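Local coordinates for protein predicted ATPase of the ABC class (Vibrio vulnificus, PDB 5D6A) that binds adenine nucleotide, here AMP-PNP, and probably hydrolyses ATP as a dimeric ABC-class ATPase, at residues N368-D373 with G413-V418; T341-W346 with T364-F369; R72-R77 with M545-D550. One frame throughout, in Å; residues are numbered along the deposited sequence. Where two conformers were deposited one is given.

Interaction 1. Residues N368-D373 with G413-V418; sequences NFMIRD and GDYLDV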
ATOM      1  N   ASN A 368     -19.998  -4.963   9.484  1.00 76.40           N
ATOM      2  CA  ASN A 368     -21.367  -4.665   9.061  1.00 76.08           C
ATOM      3  C   ASN A 368     -21.801  -5.568   7.905  1.00 76.30           C
ATOM      4  O   ASN A 368     -22.947  -6.019   7.843  1.00 78.62           O
ATOM      5  CB  ASN A 368     -21.461  -3.192   8.642  1.00 77.18           C
ATOM      6  CG  ASN A 368     -22.851  -2.792   8.184  1.00 79.24           C
ATOM      7  OD1 ASN A 368     -23.836  -3.483   8.450  1.00 79.94           O
ATOM      8  ND2 ASN A 368     -22.939  -1.658   7.496  1.00 81.61           N
ATOM      9  N   PHE A 369     -20.867  -5.826   6.998  1.00 74.23           N
ATOM     10  CA  PHE A 369     -21.119  -6.664   5.830  1.00 73.22           C
ATOM     11  C   PHE A 369     -21.176  -8.162   6.145  1.00 71.07           C
ATOM     12  O   PHE A 369     -21.855  -8.917   5.445  1.00 72.85           O
ATOM     13  CB  PHE A 369     -20.040  -6.388   4.772  1.00 75.54           C
ATOM     14  CG  PHE A 369     -20.071  -7.328   3.600  1.00 77.13           C
ATOM     15  CD1 PHE A 369     -21.011  -7.173   2.591  1.00 79.43           C
ATOM     16  CD2 PHE A 369     -19.139  -8.355   3.492  1.00 77.64           C
ATOM     17  CE1 PHE A 369     -21.035  -8.036   1.506  1.00 80.12           C
ATOM     18  CE2 PHE A 369     -19.157  -9.218   2.410  1.00 78.21           C
ATOM     19  CZ  PHE A 369     -20.105  -9.058   1.416  1.00 79.19           C
HETATM   20  N   MSE A 370     -20.470  -8.580   7.192  0.50 68.33           N
HETATM   21  CA  MSE A 370     -20.419  -9.992   7.575  0.50 67.12           C
HETATM   22  C   MSE A 370     -21.622 -10.450   8.354  0.50 68.40           C
HETATM   23  O   MSE A 370     -22.315 -11.385   7.946  0.50 67.25           O
HETATM   24  CB  MSE A 370     -19.187 -10.237   8.442  0.50 64.94           C
HETATM   25  CG  MSE A 370     -17.892  -9.992   7.676  0.50 63.71           C
HETATM   26 SE   MSE A 370     -17.813 -11.140   6.079  0.50 60.24          SE
HETATM   27  CE  MSE A 370     -16.928 -12.689   6.914  0.50 60.30           C
ATOM     28  N   ILE A 371     -21.880  -9.792   9.482  1.00 70.37           N
ATOM     29  CA  ILE A 371     -22.990 -10.176  10.372  1.00 70.00           C
ATOM     30  C   ILE A 371     -24.196  -9.237  10.434  1.00 73.27           C
ATOM     31  O   ILE A 371     -24.162  -8.100   9.961  1.00 72.15           O
ATOM     32  CB  ILE A 371     -22.473 -10.432  11.811  1.00 67.80           C
ATOM     33  CG1 ILE A 371     -21.684  -9.235  12.369  1.00 67.28           C
ATOM     34  CG2 ILE A 371     -21.572 -11.652  11.828  1.00 67.28           C
ATOM     35  CD1 ILE A 371     -22.486  -7.967  12.588  1.00 66.75           C
ATOM     36  N   ARG A 372     -25.265  -9.765  11.027  1.00 78.66           N
ATOM     37  CA  ARG A 372     -26.516  -9.054  11.234  1.00 84.36           C
ATOM     38  C   ARG A 372     -26.523  -8.639  12.698  1.00 84.75           C
ATOM     39  O   ARG A 372     -25.781  -9.203  13.502  1.00 84.95           O
ATOM     40  CB  ARG A 372     -27.686 -10.003  10.963  1.00 89.33           C
ATOM     41  CG  ARG A 372     -29.066  -9.360  10.894  1.00 92.94           C
ATOM     42  CD  ARG A 372     -29.234  -8.512   9.643  1.00 94.89           C
ATOM     43  NE  ARG A 372     -30.620  -8.084   9.464  1.00 97.61           N
ATOM     44  CZ  ARG A 372     -31.077  -7.414   8.407  1.00 99.11           C
ATOM     45  NH1 ARG A 372     -30.267  -7.085   7.408  1.00 98.05           N
ATOM     46  NH2 ARG A 372     -32.361  -7.077   8.348  1.00102.08           N
ATOM     47  N   ASP A 373     -27.353  -7.666  13.057  1.00 86.54           N
ATOM     48  CA  ASP A 373     -27.430  -7.240  14.451  1.00 89.39           C
ATOM     49  C   ASP A 373     -28.750  -6.528  14.740  1.00 90.83           C
ATOM     50  O   ASP A 373     -29.070  -5.520  14.112  1.00 88.21           O
ATOM     51  CB  ASP A 373     -26.247  -6.332  14.802  1.00 90.87           C
ATOM     52  CG  ASP A 373     -26.149  -6.039  16.296  1.00 92.92           C
ATOM     53  OD1 ASP A 373     -26.980  -6.555  17.076  1.00 93.81           O
ATOM     54  OD2 ASP A 373     -25.228  -5.296  16.693  1.00 92.68           O
ATOM     55  N   GLY A 413     -20.284 -15.768  15.419  1.00 87.42           N
ATOM     56  CA  GLY A 413     -20.634 -17.182  15.547  1.00 86.97           C
ATOM     57  C   GLY A 413     -21.898 -17.625  14.836  1.00 86.20           C
ATOM     58  O   GLY A 413     -22.221 -18.813  14.836  1.00 85.82           O
ATOM     59  N   ASP A 414     -22.614 -16.687  14.224  1.00 85.35           N
ATOM     60  CA  ASP A 414     -23.852 -17.030  13.514  1.00 86.10           C
ATOM     61  C   ASP A 414     -23.594 -17.762  12.185  1.00 79.55           C
ATOM     62  O   ASP A 414     -24.519 -18.321  11.590  1.00 79.84           O
ATOM     63  CB  ASP A 414     -24.734 -15.790  13.312  1.00 90.85           C
ATOM     64  CG  ASP A 414     -24.000 -14.644  12.648  1.00 93.15           C
ATOM     65  OD1 ASP A 414     -22.783 -14.777  12.393  1.00 95.11           O
ATOM     66  OD2 ASP A 414     -24.639 -13.602  12.391  1.00 98.97           O
ATOM     67  N   TYR A 415     -22.342 -17.753  11.727  1.00 71.73           N
ATOM     68  CA  TYR A 415     -21.962 -18.475  10.509  1.00 66.73           C
ATOM     69  C   TYR A 415     -21.884 -19.981  10.741  1.00 66.24           C
ATOM     70  O   TYR A 415     -22.030 -20.763   9.805  1.00 65.09           O
ATOM     71  CB  TYR A 415     -20.605 -18.002   9.987  1.00 62.90           C
ATOM     72  CG  TYR A 415     -20.634 -16.736   9.176  1.00 60.10           C
ATOM     73  CD1 TYR A 415     -20.638 -15.489   9.786  1.00 60.76           C
ATOM     74  CD2 TYR A 415     -20.625 -16.789   7.789  1.00 58.02           C
ATOM     75  CE1 TYR A 415     -20.652 -14.327   9.032  1.00 59.92           C
ATOM     76  CE2 TYR A 415     -20.638 -15.637   7.028  1.00 57.32           C
ATOM     77  CZ  TYR A 415     -20.651 -14.409   7.653  1.00 58.17           C
ATOM     78  OH  TYR A 415     -20.663 -13.265   6.892  1.00 57.91           O
ATOM     79  N   LEU A 416     -21.639 -20.381  11.988  1.00 67.61           N
ATOM     80  CA  LEU A 416     -21.522 -21.800  12.348  1.00 68.87           C
ATOM     81  C   LEU A 416     -22.737 -22.621  11.928  1.00 69.88           C
ATOM     82  O   LEU A 416     -22.633 -23.830  11.703  1.00 69.77           O
ATOM     83  CB  LEU A 416     -21.335 -21.951  13.862  1.00 70.84           C
ATOM     84  CG  LEU A 416     -20.096 -21.315  14.488  1.00 70.62           C
ATOM     85  CD1 LEU A 416     -20.147 -21.469  16.001  1.00 73.41           C
ATOM     86  CD2 LEU A 416     -18.825 -21.926  13.918  1.00 68.90           C
ATOM     87  N   ASP A 417     -23.883 -21.956  11.828  1.00 70.67           N
ATOM     88  CA  ASP A 417     -25.128 -22.614  11.468  1.00 72.33           C
ATOM     89  C   ASP A 417     -25.138 -23.100  10.016  1.00 69.51           C
ATOM     90  O   ASP A 417     -25.471 -24.256   9.748  1.00 69.98           O
ATOM     91  CB  ASP A 417     -26.297 -21.655  11.724  1.00 75.45           C
ATOM     92  CG  ASP A 417     -27.651 -22.344  11.686  1.00 79.81           C
ATOM     93  OD1 ASP A 417     -27.707 -23.594  11.675  1.00 81.63           O
ATOM     94  OD2 ASP A 417     -28.669 -21.623  11.690  1.00 82.92           O
ATOM     95  N   VAL A 418     -24.753 -22.225   9.091  1.00 65.65           N
ATOM     96  CA  VAL A 418     -24.774 -22.559   7.658  1.00 63.79           C
ATOM     97  C   VAL A 418     -23.493 -23.238   7.133  1.00 61.56           C
ATOM     98  O   VAL A 418     -23.465 -23.708   5.996  1.00 61.52           O
ATOM     99  CB  VAL A 418     -25.073 -21.298   6.805  1.00 62.49           C
ATOM    100  CG1 VAL A 418     -23.886 -20.336   6.804  1.00 60.09           C
ATOM    101  CG2 VAL A 418     -25.449 -21.681   5.377  1.00 62.43           C
TER
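Tyr415 and Asp414 meet Met370 and Ile371 where the short helix 367-370 gives way to loop, inside the P-loop ATPase core. By sequence, the segment before and into this helix is probably the D-loop of an ABC ATPase, and Gly413-Val418 lies in the loop between strands 404-408 and 421-425. The nearest pair of CA atoms, Ile371 CA and Asp414 CA, is 7.6 Å apart, so side chains bridge the gap. Tyr415 does most of this. Its phenol runs lengthwise to the helix end, and OH donates to the main-chain O of Met370 at 2.7 Å, a weak hydrogen bond. That oxygen stands obliquely to the ring. The side chain of selenomethionine Met370 crosses the phenol at about a right angle, but two conformers were deposited for this residue, so that part of the packing is doubtful. Ile371 approaches differently: its CG2 branch lies at the ring edge, near the plane, 4.0 Å from Tyr415 CE1. The rest of the isoleucine leads off, because CG1 (chi1 54°) sits between the backbone N and carbonyl carbon, leaving CG2 as the branch facing both partners. Beyond the contact, Tyr415 packs on Leu390 and Val391 of helix 390-401 and on Leu262 of strand 260-264, so the ring is buried between that helix and the central sheet. The second subunit also reaches this contact: Ile371 packs on its Gly411 and Leu416 on its Leu379. Asp414 crosses the isoleucine side chain at about a right angle. Arg372 N, 4.1 Å from Asp414 OD2, is too far for a hydrogen bond. The one methyl touches both carboxylate oxygens: Ile371 CG2 is 3.4 Å from Asp414 OD1 and 3.7 Å from Asp414 OD2.

Interaction 2. Residues T341-W346 with T364-F369; sequences TSQAAW and TSATNF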
ATOM      1  N   THR A 341     -19.842  -1.334   1.094  1.00 46.65           N
ATOM      2  CA  THR A 341     -20.227  -1.146  -0.293  1.00 45.90           C
ATOM      3  C   THR A 341     -19.166  -1.712  -1.222  1.00 43.59           C
ATOM      4  O   THR A 341     -19.485  -2.406  -2.184  1.00 43.56           O
ATOM      5  CB  THR A 341     -20.426   0.343  -0.613  1.00 47.59           C
ATOM      6  OG1 THR A 341     -21.414   0.894   0.268  1.00 50.86           O
ATOM      7  CG2 THR A 341     -20.870   0.532  -2.048  1.00 47.40           C
ATOM      8  N   SER A 342     -17.904  -1.417  -0.928  1.00 41.87           N
ATOM      9  CA  SER A 342     -16.803  -1.894  -1.753  1.00 39.95           C
ATOM     10  C   SER A 342     -16.665  -3.404  -1.687  1.00 39.35           C
ATOM     11  O   SER A 342     -16.347  -4.043  -2.685  1.00 40.97           O
ATOM     12  CB  SER A 342     -15.482  -1.250  -1.329  1.00 39.26           C
ATOM     13  OG  SER A 342     -15.196  -1.536   0.024  1.00 39.41           O
ATOM     14  N   GLN A 343     -16.895  -3.977  -0.514  1.00 39.77           N
ATOM     15  CA  GLN A 343     -16.763  -5.418  -0.377  1.00 40.08           C
ATOM     16  C   GLN A 343     -17.914  -6.112  -1.098  1.00 39.35           C
ATOM     17  O   GLN A 343     -17.711  -7.125  -1.763  1.00 37.21           O
ATOM     18  CB  GLN A 343     -16.671  -5.836   1.092  1.00 41.64           C
ATOM     19  CG  GLN A 343     -16.240  -7.287   1.263  1.00 43.02           C
ATOM     20  CD  GLN A 343     -15.729  -7.607   2.660  1.00 44.94           C
ATOM     21  OE1 GLN A 343     -15.982  -6.874   3.619  1.00 46.70           O
ATOM     22  NE2 GLN A 343     -14.998  -8.711   2.778  1.00 44.75           N
ATOM     23  N   ALA A 344     -19.115  -5.546  -0.979  1.00 40.51           N
ATOM     24  CA  ALA A 344     -20.296  -6.086  -1.654  1.00 41.74           C
ATOM     25  C   ALA A 344     -20.076  -6.043  -3.167  1.00 41.09           C
ATOM     26  O   ALA A 344     -20.375  -7.003  -3.886  1.00 41.13           O
ATOM     27  CB  ALA A 344     -21.536  -5.290  -1.276  1.00 43.28           C
ATOM     28  N   ALA A 345     -19.547  -4.917  -3.637  1.00 39.46           N
ATOM     29  CA  ALA A 345     -19.249  -4.743  -5.046  1.00 37.61           C
ATOM     30  C   ALA A 345     -18.235  -5.788  -5.483  1.00 36.59           C
ATOM     31  O   ALA A 345     -18.449  -6.480  -6.474  1.00 38.29           O
ATOM     32  CB  ALA A 345     -18.719  -3.344  -5.305  1.00 37.35           C
ATOM     33  N   TRP A 346     -17.146  -5.916  -4.725  1.00 35.27           N
ATOM     34  CA  TRP A 346     -16.092  -6.886  -5.034  1.00 34.05           C
ATOM     35  C   TRP A 346     -16.712  -8.272  -5.159  1.00 34.74           C
ATOM     36  O   TRP A 346     -16.414  -9.027  -6.087  1.00 34.20           O
ATOM     37  CB  TRP A 346     -15.042  -6.935  -3.916  1.00 33.50           C
ATOM     38  CG  TRP A 346     -13.719  -7.537  -4.335  1.00 32.44           C
ATOM     39  CD1 TRP A 346     -13.505  -8.470  -5.314  1.00 32.24           C
ATOM     40  CD2 TRP A 346     -12.448  -7.322  -3.712  1.00 31.46           C
ATOM     41  NE1 TRP A 346     -12.173  -8.792  -5.381  1.00 31.43           N
ATOM     42  CE2 TRP A 346     -11.504  -8.111  -4.401  1.00 31.14           C
ATOM     43  CE3 TRP A 346     -12.012  -6.516  -2.662  1.00 31.61           C
ATOM     44  CZ2 TRP A 346     -10.152  -8.119  -4.068  1.00 30.52           C
ATOM     45  CZ3 TRP A 346     -10.670  -6.528  -2.331  1.00 31.40           C
ATOM     46  CH2 TRP A 346      -9.757  -7.324  -3.030  1.00 30.83           C
ATOM     47  N   THR A 364      -9.830  -8.562   8.126  1.00 57.71           N
ATOM     48  CA  THR A 364      -9.628  -7.573   7.068  1.00 57.00           C
ATOM     49  C   THR A 364     -10.930  -7.354   6.288  1.00 56.99           C
ATOM     50  O   THR A 364     -10.911  -7.187   5.070  1.00 56.42           O
ATOM     51  CB  THR A 364      -8.512  -7.997   6.090  1.00 55.48           C
ATOM     52  OG1 THR A 364      -8.923  -9.156   5.352  1.00 54.11           O
ATOM     53  CG2 THR A 364      -7.220  -8.290   6.843  1.00 55.43           C
ATOM     54  N   SER A 365     -12.057  -7.345   6.999  1.00 63.60           N
ATOM     55  CA  SER A 365     -13.362  -7.159   6.368  1.00 62.79           C
ATOM     56  C   SER A 365     -14.281  -6.255   7.181  1.00 63.89           C
ATOM     57  O   SER A 365     -14.023  -5.976   8.356  1.00 66.00           O
ATOM     58  CB  SER A 365     -14.042  -8.513   6.156  1.00 61.23           C
ATOM     59  OG  SER A 365     -13.294  -9.324   5.269  1.00 61.11           O
ATOM     60  N   ALA A 366     -15.356  -5.808   6.538  1.00 64.05           N
ATOM     61  CA  ALA A 366     -16.342  -4.946   7.175  1.00 65.57           C
ATOM     62  C   ALA A 366     -17.299  -5.786   8.005  1.00 66.95           C
ATOM     63  O   ALA A 366     -18.044  -6.601   7.464  1.00 65.48           O
ATOM     64  CB  ALA A 366     -17.108  -4.153   6.128  1.00 66.18           C
ATOM     65  N   THR A 367     -17.275  -5.583   9.319  1.00 71.06           N
ATOM     66  CA  THR A 367     -18.137  -6.326  10.235  1.00 74.37           C
ATOM     67  C   THR A 367     -19.607  -6.184   9.843  1.00 75.40           C
ATOM     68  O   THR A 367     -20.362  -7.160   9.862  1.00 75.26           O
ATOM     69  CB  THR A 367     -17.945  -5.837  11.683  1.00 77.34           C
ATOM     70  OG1 THR A 367     -16.552  -5.887  12.025  1.00 81.09           O
ATOM     71  CG2 THR A 367     -18.749  -6.690  12.667  1.00 78.86           C
ATOM     72  N   ASN A 368     -19.998  -4.963   9.484  1.00 76.40           N
ATOM     73  CA  ASN A 368     -21.367  -4.665   9.061  1.00 76.08           C
ATOM     74  C   ASN A 368     -21.801  -5.568   7.905  1.00 76.30           C
ATOM     75  O   ASN A 368     -22.947  -6.019   7.843  1.00 78.62           O
ATOM     76  CB  ASN A 368     -21.461  -3.192   8.642  1.00 77.18           C
ATOM     77  CG  ASN A 368     -22.851  -2.792   8.184  1.00 79.24           C
ATOM     78  OD1 ASN A 368     -23.836  -3.483   8.450  1.00 79.94           O
ATOM     79  ND2 ASN A 368     -22.939  -1.658   7.496  1.00 81.61           N
ATOM     80  N   PHE A 369     -20.867  -5.826   6.998  1.00 74.23           N
ATOM     81  CA  PHE A 369     -21.119  -6.664   5.830  1.00 73.22           C
ATOM     82  C   PHE A 369     -21.176  -8.162   6.145  1.00 71.07           C
ATOM     83  O   PHE A 369     -21.855  -8.917   5.445  1.00 72.85           O
ATOM     84  CB  PHE A 369     -20.040  -6.388   4.772  1.00 75.54           C
ATOM     85  CG  PHE A 369     -20.071  -7.328   3.600  1.00 77.13           C
ATOM     86  CD1 PHE A 369     -21.011  -7.173   2.591  1.00 79.43           C
ATOM     87  CD2 PHE A 369     -19.139  -8.355   3.492  1.00 77.64           C
ATOM     88  CE1 PHE A 369     -21.035  -8.036   1.506  1.00 80.12           C
ATOM     89  CE2 PHE A 369     -19.157  -9.218   2.410  1.00 78.21           C
ATOM     90  CZ  PHE A 369     -20.105  -9.058   1.416  1.00 79.19           C
TER
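Gln343 grips the side chain of Ser365 and the backbone of Ala366 with its amide and lays its aliphatic part over Phe369. The carbonyl OE1 of Gln343 accepts from Ala366 N at 3.2 Å with an N-H...O angle of 172°, and the donor lies in the carbonyl plane. From the same amide, Gln343 NE2 donates to Ser365 OG at 3.1 Å, close to the amide plane. Two bonds at the two ends of one flat group fix its rotation. The ring of Phe369 is the third partner: Gln343 CB stands over one of its faces, and further along the chain Gln343 CG is 3.7 Å from Phe369 CE2. The amide then passes the CD2 side of the ring, with the two planes only 22° apart. This reach follows from the torsions, since CG is anti to the backbone N (chi1 -168°) and the chain stays extended beyond it. One residue on, Ala344 meets the ring obliquely at CE1, with Ala344 CA 3.8 Å and Ala344 CB 3.9 Å from Phe369 CE1. In ABC terms, the start of helix 339-352 looks like the signature motif, while 364-369 follows the Walker B-like strand 357-361 and probably corresponds to the D-loop; the contact thus joins these two elements within the nucleotide-binding domain. Ala366 is also the N-cap residue of helix 367-370, so the bond from its N falls right at the start of that helix. The nearest atoms of its side chain and a bound AMP-PNP are about 7 Å apart. In the second shell, Ser365 OG is also bonded to Asp361 O at the end of the strand, and Phe369 packs on Ser340 and Leu347 of the same long helix. Farther out comes the dimer interface, where Thr367 OG1 is hydrogen-bonded to Thr367 OG1 of the second subunit.

Interaction 3. Residues R72-R77 with M545-D550; sequences RFRAFR and MPQHGD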
ATOM      1  N   ARG A  72      16.403  -3.890 -23.920  1.00 46.44           N
ATOM      2  CA  ARG A  72      15.788  -5.205 -24.063  1.00 44.34           C
ATOM      3  C   ARG A  72      16.461  -6.041 -25.153  1.00 44.50           C
ATOM      4  O   ARG A  72      16.720  -5.554 -26.258  1.00 45.60           O
ATOM      5  CB  ARG A  72      14.303  -5.061 -24.391  1.00 43.97           C
ATOM      6  CG  ARG A  72      13.496  -4.269 -23.373  1.00 43.92           C
ATOM      7  CD  ARG A  72      12.030  -4.266 -23.766  1.00 43.89           C
ATOM      8  NE  ARG A  72      11.183  -3.489 -22.860  1.00 44.81           N
ATOM      9  CZ  ARG A  72      10.639  -3.947 -21.731  1.00 43.63           C
ATOM     10  NH1 ARG A  72      10.864  -5.191 -21.315  1.00 42.01           N
ATOM     11  NH2 ARG A  72       9.874  -3.146 -21.000  1.00 44.39           N
ATOM     12  N   PHE A  73      16.737  -7.301 -24.819  1.00 43.09           N
ATOM     13  CA  PHE A  73      17.368  -8.262 -25.723  1.00 42.96           C
ATOM     14  C   PHE A  73      16.550  -9.549 -25.785  1.00 40.91           C
ATOM     15  O   PHE A  73      15.776  -9.844 -24.876  1.00 39.56           O
ATOM     16  CB  PHE A  73      18.777  -8.612 -25.227  1.00 44.11           C
ATOM     17  CG  PHE A  73      19.824  -7.582 -25.549  1.00 46.39           C
ATOM     18  CD1 PHE A  73      19.763  -6.304 -25.009  1.00 47.00           C
ATOM     19  CD2 PHE A  73      20.912  -7.916 -26.347  1.00 48.04           C
ATOM     20  CE1 PHE A  73      20.743  -5.368 -25.298  1.00 48.99           C
ATOM     21  CE2 PHE A  73      21.898  -6.986 -26.631  1.00 49.68           C
ATOM     22  CZ  PHE A  73      21.814  -5.710 -26.106  1.00 50.32           C
ATOM     23  N   ARG A  74      16.722 -10.304 -26.864  1.00 40.96           N
ATOM     24  CA  ARG A  74      16.057 -11.595 -27.029  1.00 41.08           C
ATOM     25  C   ARG A  74      17.003 -12.531 -27.754  1.00 42.31           C
ATOM     26  O   ARG A  74      17.797 -12.092 -28.582  1.00 44.00           O
ATOM     27  CB  ARG A  74      14.747 -11.479 -27.812  1.00 42.17           C
ATOM     28  CG  ARG A  74      13.690 -10.620 -27.139  1.00 41.90           C
ATOM     29  CD  ARG A  74      12.357 -10.655 -27.872  1.00 42.68           C
ATOM     30  NE  ARG A  74      12.454 -10.182 -29.255  1.00 44.68           N
ATOM     31  CZ  ARG A  74      12.543 -10.961 -30.335  1.00 46.36           C
ATOM     32  NH1 ARG A  74      12.524 -12.288 -30.236  1.00 46.32           N
ATOM     33  NH2 ARG A  74      12.633 -10.402 -31.535  1.00 49.12           N
ATOM     34  N   ALA A  75      16.923 -13.817 -27.439  1.00 42.22           N
ATOM     35  CA  ALA A  75      17.780 -14.812 -28.071  1.00 43.71           C
ATOM     36  C   ALA A  75      16.969 -16.049 -28.410  1.00 44.60           C
ATOM     37  O   ALA A  75      16.148 -16.496 -27.614  1.00 43.58           O
ATOM     38  CB  ALA A  75      18.937 -15.172 -27.157  1.00 43.28           C
ATOM     39  N   PHE A  76      17.214 -16.607 -29.592  1.00 47.06           N
ATOM     40  CA  PHE A  76      16.492 -17.791 -30.039  1.00 48.22           C
ATOM     41  C   PHE A  76      17.423 -18.964 -30.312  1.00 48.95           C
ATOM     42  O   PHE A  76      18.497 -18.790 -30.880  1.00 49.35           O
ATOM     43  CB  PHE A  76      15.683 -17.466 -31.295  1.00 50.26           C
ATOM     44  CG  PHE A  76      15.046 -18.666 -31.926  1.00 51.85           C
ATOM     45  CD1 PHE A  76      13.864 -19.186 -31.420  1.00 50.83           C
ATOM     46  CD2 PHE A  76      15.632 -19.280 -33.026  1.00 55.08           C
ATOM     47  CE1 PHE A  76      13.278 -20.298 -31.997  1.00 53.35           C
ATOM     48  CE2 PHE A  76      15.053 -20.391 -33.608  1.00 57.17           C
ATOM     49  CZ  PHE A  76      13.872 -20.900 -33.094  1.00 56.58           C
ATOM     50  N   ARG A  77      16.995 -20.159 -29.904  1.00 49.68           N
ATOM     51  CA  ARG A  77      17.759 -21.382 -30.127  1.00 52.05           C
ATOM     52  C   ARG A  77      16.872 -22.532 -30.572  1.00 52.98           C
ATOM     53  O   ARG A  77      15.972 -22.936 -29.839  1.00 53.25           O
ATOM     54  CB  ARG A  77      18.487 -21.821 -28.865  1.00 52.22           C
ATOM     55  CG  ARG A  77      19.537 -20.856 -28.359  1.00 52.65           C
ATOM     56  CD  ARG A  77      20.600 -21.644 -27.622  1.00 55.11           C
ATOM     57  NE  ARG A  77      21.350 -22.491 -28.556  1.00 60.12           N
ATOM     58  CZ  ARG A  77      22.245 -23.413 -28.207  1.00 62.87           C
ATOM     59  NH1 ARG A  77      22.869 -24.116 -29.146  1.00 65.48           N
ATOM     60  NH2 ARG A  77      22.518 -23.645 -26.928  1.00 63.47           N
HETATM   61  N   MSE A 545       1.192  -9.503 -27.752  1.00 52.83           N
HETATM   62  CA  MSE A 545       1.732  -8.492 -26.849  1.00 48.63           C
HETATM   63  C   MSE A 545       3.098  -8.121 -27.340  1.00 50.56           C
HETATM   64  O   MSE A 545       3.716  -8.891 -28.077  1.00 54.02           O
HETATM   65  CB  MSE A 545       1.896  -9.061 -25.448  1.00 44.79           C
HETATM   66  CG  MSE A 545       0.562  -9.490 -24.859  1.00 42.12           C
HETATM   67 SE   MSE A 545       0.805  -9.977 -22.966  1.00 37.82          SE
HETATM   68  CE  MSE A 545      -1.108 -10.130 -22.534  1.00 37.02           C
ATOM     69  N   PRO A 546       3.599  -6.931 -26.953  1.00 50.00           N
ATOM     70  CA  PRO A 546       4.955  -6.585 -27.372  1.00 50.87           C
ATOM     71  C   PRO A 546       5.922  -7.664 -26.904  1.00 50.89           C
ATOM     72  O   PRO A 546       5.661  -8.331 -25.904  1.00 49.04           O
ATOM     73  CB  PRO A 546       5.232  -5.266 -26.648  1.00 50.10           C
ATOM     74  CG  PRO A 546       3.893  -4.689 -26.367  1.00 49.37           C
ATOM     75  CD  PRO A 546       2.964  -5.852 -26.175  1.00 49.10           C
ATOM     76  N   GLN A 547       7.030  -7.828 -27.611  1.00 52.79           N
ATOM     77  CA  GLN A 547       7.992  -8.867 -27.264  1.00 53.11           C
ATOM     78  C   GLN A 547       8.862  -8.509 -26.051  1.00 51.59           C
ATOM     79  O   GLN A 547      10.088  -8.461 -26.149  1.00 52.02           O
ATOM     80  CB  GLN A 547       8.836  -9.218 -28.496  1.00 56.11           C
ATOM     81  CG  GLN A 547       7.991  -9.812 -29.619  1.00 57.52           C
ATOM     82  CD  GLN A 547       8.770 -10.090 -30.890  1.00 61.40           C
ATOM     83  OE1 GLN A 547       9.806  -9.479 -31.147  1.00 64.16           O
ATOM     84  NE2 GLN A 547       8.255 -11.004 -31.709  1.00 62.41           N
ATOM     85  N   HIS A 548       8.215  -8.267 -24.908  1.00 49.35           N
ATOM     86  CA  HIS A 548       8.936  -7.946 -23.675  1.00 48.81           C
ATOM     87  C   HIS A 548       9.243  -9.228 -22.908  1.00 47.75           C
ATOM     88  O   HIS A 548       8.534 -10.231 -23.043  1.00 47.54           O
ATOM     89  CB  HIS A 548       8.137  -7.011 -22.756  1.00 47.28           C
ATOM     90  CG  HIS A 548       7.775  -5.696 -23.373  1.00 49.47           C
ATOM     91  ND1 HIS A 548       8.670  -4.940 -24.099  1.00 52.93           N
ATOM     92  CD2 HIS A 548       6.644  -4.955 -23.288  1.00 49.07           C
ATOM     93  CE1 HIS A 548       8.086  -3.820 -24.488  1.00 53.39           C
ATOM     94  NE2 HIS A 548       6.857  -3.802 -24.004  1.00 51.29           N
ATOM     95  N   GLY A 549      10.290  -9.183 -22.088  1.00 46.37           N
ATOM     96  CA  GLY A 549      10.693 -10.333 -21.283  1.00 46.40           C
ATOM     97  C   GLY A 549      10.146 -10.310 -19.865  1.00 44.16           C
ATOM     98  O   GLY A 549      10.354 -11.254 -19.102  1.00 44.62           O
ATOM     99  N   ASP A 550       9.441  -9.235 -19.513  1.00 42.18           N
ATOM    100  CA  ASP A 550       8.873  -9.089 -18.169  1.00 40.56           C
ATOM    101  C   ASP A 550       7.339  -9.106 -18.185  1.00 38.63           C
ATOM    102  O   ASP A 550       6.681  -8.156 -17.749  1.00 37.41           O
ATOM    103  CB  ASP A 550       9.424  -7.827 -17.477  1.00 40.66           C
ATOM    104  CG  ASP A 550       9.308  -6.572 -18.335  1.00 40.87           C
ATOM    105  OD1 ASP A 550       8.974  -6.684 -19.533  1.00 41.08           O
ATOM    106  OD2 ASP A 550       9.572  -5.467 -17.811  1.00 41.46           O
TER
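Gln547, centre of an inverse gamma turn, meets Arg74 by covering one face of its guanidinium: Gln547 CD stands 3.8 Å above that plane, over its centre. Gln547 OE1 comes within 3.0 Å of Arg74 NH2, but the angle is too poor for a hydrogen bond. The arginine is instead held by salt bridges to Asp60 and Glu139. Next in the chain, His548 lies over one face of the Arg72 guanidinium, with the planes 34° apart and His548 ND1 3.1 Å above the guanidinium plane, offset toward its rim. Pro546 CB lies over the opposite face of the imidazole. Here an irregular loop of the MRB1590-type C-terminal region rests on strand 71-78 of the N-terminal antiparallel sheet; the backbone O of His548 adds bonds to Thr129 OG1 and Arg141 NH1. Past Gly549, Asp550 closes a salt bridge: Arg72 NH1 donates to Asp550 OD1 at 3.0 Å, with an N-H...O angle of 148°, approaching from above the carboxylate plane. An extended chain from CG to NE carries the Arg72 guanidinium out to this oxygen. The other oxygen, Asp550 OD2, takes Arg143 NH2, so two arginines converge on one carboxylate.

Overall arrangement
Interactions 1 and 2 use the same element, helix 367-370, and their centres lie about 13 Å apart within the P-loop domain; both also touch the second subunit. Interaction 2 is fully buried and depends on directed amide bonds plus an aromatic ring, whereas interaction 1 is only partly buried and has one weak hydrogen bond amid apolar packing. Interaction 3 lies on the opposite side of the chain's centre, about 41 Å from interaction 2 centre to centre, and it is a surface contact of charged and flat polar groups. It joins regions far apart in sequence, so that along the chain interactions 1 and 2 are nested inside the loop it closes.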